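Local coordinates for protein phosphoribosylformylglycinamidine synthase 2 (Thermus thermophilus, PDB 3VIU) that belongs to the PurM-like AIR synthase-related family, pairs two related halves in one chain, and binds adenosine-5'-diphosphate and magnesium, at residues W78-K83 against L441-K446. Numbering follows the deposited sequence.
Sequences WAVAFK and LGVAAK. With ADP (adenosine-5'-diphosphate), chain B.
The indole of Trp78 meets Leu441 obliquely: the pyrrole-side carbon Trp78 CD1 lies 3.8 Å from the methyl Leu441 CD1. Beyond the two strands, Arg182 makes a cation-pi contact with this indole. Both Trp78 and Leu441 carry CG anti to the carbonyl carbon (chi1 -58° and -60°), which directs each side chain across the gap. The second ring, that of Phe82, receives Val80 O of its own strand at its edge, in the ring plane; Met176 and Leu178 of strand 172-182 and Val544 of strand 538-548 touch the same side chain.

Deeper in, Val80 and Val443 pass alongside each other in opposite directions, touching through one branch apiece, Val80 CG2 to Val443 CG2 at 4.1 Å. Val80 CA and Val443 CA stand 8.5 Å apart, a separation too large for neighbouring strands of one sheet, and the 129 Å² of buried surface comes entirely from these two apolar pairs. The backbone of Val80 is instead hydrogen-bonded to Val72, in strand 70-75 of its own sheet.

At the far end of 78-83, Lys83 takes no part in the packing. Its extended chain carries NZ to the diphosphate, where Lys83 NZ forms hydrogen bonds to ADP O2B (2.7 Å) and, longer, to ADP O3A (3.1 Å).

Equivalent third strands of two six-stranded sheets with identical strand order thus pack side chain to side chain, joining the two PurM-like N-terminal domains, consistent with the dimer-like core seen in PurM-family proteins, here built within one chain.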
loop_
_atom_site.group_PDB
_atom_site.type_symbol
_atom_site.label_atom_id
_atom_site.label_comp_id
_atom_site.label_asym_id
_atom_site.label_seq_id
_atom_site.Cartn_x
_atom_site.Cartn_y
_atom_site.Cartn_z
ATOM N N TRP A 78 15.471 11.411 12.394
ATOM C CA TRP A 78 14.339 10.497 12.278
ATOM C C TRP A 78 14.337 9.671 11.002
ATOM O O TRP A 78 14.882 10.075 9.976
ATOM C CB TRP A 78 13.019 11.246 12.352
ATOM C CG TRP A 78 12.833 12.015 13.588
ATOM C CD1 TRP A 78 13.159 13.318 13.794
ATOM C CD2 TRP A 78 12.236 11.550 14.799
ATOM N NE1 TRP A 78 12.795 13.701 15.059
ATOM C CE2 TRP A 78 12.225 12.632 15.699
ATOM C CE3 TRP A 78 11.708 10.321 15.212
ATOM C CZ2 TRP A 78 11.703 12.528 16.991
ATOM C CZ3 TRP A 78 11.189 10.216 16.498
ATOM C CH2 TRP A 78 11.190 11.316 17.371
ATOM N N ALA A 79 13.705 8.506 11.082
ATOM C CA ALA A 79 13.585 7.594 9.948
ATOM C C ALA A 79 12.136 7.124 9.898
ATOM O O ALA A 79 11.394 7.259 10.877
ATOM C CB ALA A 79 14.519 6.398 10.128
ATOM N N VAL A 80 11.728 6.582 8.757
ATOM C CA VAL A 80 10.371 6.091 8.602
ATOM C C VAL A 80 10.358 4.716 7.948
ATOM O O VAL A 80 10.959 4.506 6.891
ATOM C CB VAL A 80 9.509 7.065 7.761
ATOM C CG1 VAL A 80 8.201 6.408 7.360
ATOM C CG2 VAL A 80 9.220 8.313 8.566
ATOM N N ALA A 81 9.683 3.778 8.598
ATOM C CA ALA A 81 9.568 2.436 8.070
ATOM C C ALA A 81 8.166 2.313 7.503
ATOM O O ALA A 81 7.219 2.884 8.042
ATOM C CB ALA A 81 9.771 1.413 9.178
ATOM N N PHE A 82 8.026 1.595 6.398
ATOM C CA PHE A 82 6.712 1.393 5.825
ATOM C C PHE A 82 6.699 0.207 4.887
ATOM O O PHE A 82 7.742 -0.271 4.445
ATOM C CB PHE A 82 6.207 2.659 5.116
ATOM C CG PHE A 82 7.030 3.077 3.927
ATOM C CD1 PHE A 82 8.298 3.624 4.092
ATOM C CD2 PHE A 82 6.519 2.962 2.642
ATOM C CE1 PHE A 82 9.040 4.052 2.989
ATOM C CE2 PHE A 82 7.253 3.391 1.534
ATOM C CZ PHE A 82 8.513 3.935 1.709
ATOM N N LYS A 83 5.497 -0.270 4.599
ATOM C CA LYS A 83 5.321 -1.415 3.729
ATOM C C LYS A 83 3.833 -1.640 3.507
ATOM O O LYS A 83 2.997 -1.157 4.277
ATOM C CB LYS A 83 5.931 -2.652 4.382
ATOM C CG LYS A 83 5.809 -3.914 3.564
ATOM C CD LYS A 83 6.110 -5.116 4.432
ATOM C CE LYS A 83 5.756 -6.403 3.732
ATOM N NZ LYS A 83 5.840 -7.532 4.689
ATOM N N LEU A 441 9.365 18.854 10.873
ATOM C CA LEU A 441 9.199 17.771 9.922
ATOM C C LEU A 441 7.778 17.262 9.743
ATOM O O LEU A 441 6.986 17.195 10.687
ATOM C CB LEU A 441 10.099 16.599 10.312
ATOM C CG LEU A 441 11.595 16.909 10.344
ATOM C CD1 LEU A 441 12.346 15.724 10.924
ATOM C CD2 LEU A 441 12.079 17.237 8.939
ATOM N N GLY A 442 7.484 16.897 8.501
ATOM C CA GLY A 442 6.191 16.360 8.139
ATOM C C GLY A 442 6.420 15.203 7.187
ATOM O O GLY A 442 7.263 15.289 6.290
ATOM N N VAL A 443 5.687 14.113 7.393
ATOM C CA VAL A 443 5.801 12.929 6.548
ATOM C C VAL A 443 4.531 12.792 5.720
ATOM O O VAL A 443 3.436 12.751 6.276
ATOM C CB VAL A 443 5.967 11.669 7.402
ATOM C CG1 VAL A 443 6.157 10.460 6.512
ATOM C CG2 VAL A 443 7.141 11.847 8.358
ATOM N N ALA A 444 4.677 12.732 4.396
ATOM C CA ALA A 444 3.533 12.602 3.503
ATOM C C ALA A 444 3.448 11.187 2.931
ATOM O O ALA A 444 4.469 10.556 2.657
ATOM C CB ALA A 444 3.630 13.617 2.376
ATOM N N ALA A 445 2.225 10.700 2.742
ATOM C CA ALA A 445 2.006 9.357 2.227
ATOM C C ALA A 445 0.742 9.232 1.387
ATOM O O ALA A 445 -0.270 9.885 1.644
ATOM C CB ALA A 445 1.944 8.370 3.386
ATOM N N LYS A 446 0.806 8.365 0.386
ATOM C CA LYS A 446 -0.331 8.131 -0.478
ATOM C C LYS A 446 -0.162 6.786 -1.183
ATOM O O LYS A 446 0.956 6.327 -1.402
ATOM C CB LYS A 446 -0.435 9.259 -1.506
ATOM C CG LYS A 446 -1.863 9.682 -1.853
ATOM C CD LYS A 446 -2.571 8.653 -2.687
ATOM C CE LYS A 446 -3.980 9.109 -3.022
ATOM N NZ LYS A 446 -4.784 9.294 -1.787
HETATM P PB ADP B . 5.787 -10.859 5.620
HETATM O O1B ADP B . 5.349 -12.252 5.326
HETATM O O2B ADP B . 4.552 -9.853 5.385
HETATM O O3B ADP B . 6.311 -10.787 7.221
HETATM P PA ADP B . 7.037 -11.259 3.227
HETATM O O1A ADP B . 7.811 -12.519 3.401
HETATM O O2A ADP B . 5.529 -11.632 2.768
HETATM O O3A ADP B . 7.028 -10.422 4.641
HETATM O "O5'" ADP B . 7.679 -10.303 2.068
HETATM C "C5'" ADP B . 8.922 -10.869 1.610
HETATM C "C4'" ADP B . 10.057 -9.812 1.466
HETATM O "O4'" ADP B . 10.225 -9.411 0.068
HETATM C "C3'" ADP B . 9.811 -8.496 2.248
HETATM O "O3'" ADP B . 11.064 -7.962 2.695
HETATM C "C2'" ADP B . 9.118 -7.602 1.220
HETATM O "O2'" ADP B . 9.276 -6.211 1.517
HETATM C "C1'" ADP B . 9.773 -8.021 -0.098
HETATM N N9 ADP B . 8.839 -7.907 -1.227
HETATM C C8 ADP B . 7.818 -8.765 -1.527
HETATM N N7 ADP B . 7.188 -8.369 -2.595
HETATM C C5 ADP B . 7.757 -7.235 -3.054
HETATM C C6 ADP B . 7.519 -6.364 -4.149
HETATM N N6 ADP B . 6.489 -6.618 -5.037
HETATM N N1 ADP B . 8.316 -5.284 -4.305
HETATM C C2 ADP B . 9.319 -5.019 -3.453
HETATM N N3 ADP B . 9.576 -5.814 -2.413
HETATM C C4 ADP B . 8.831 -6.917 -2.179
#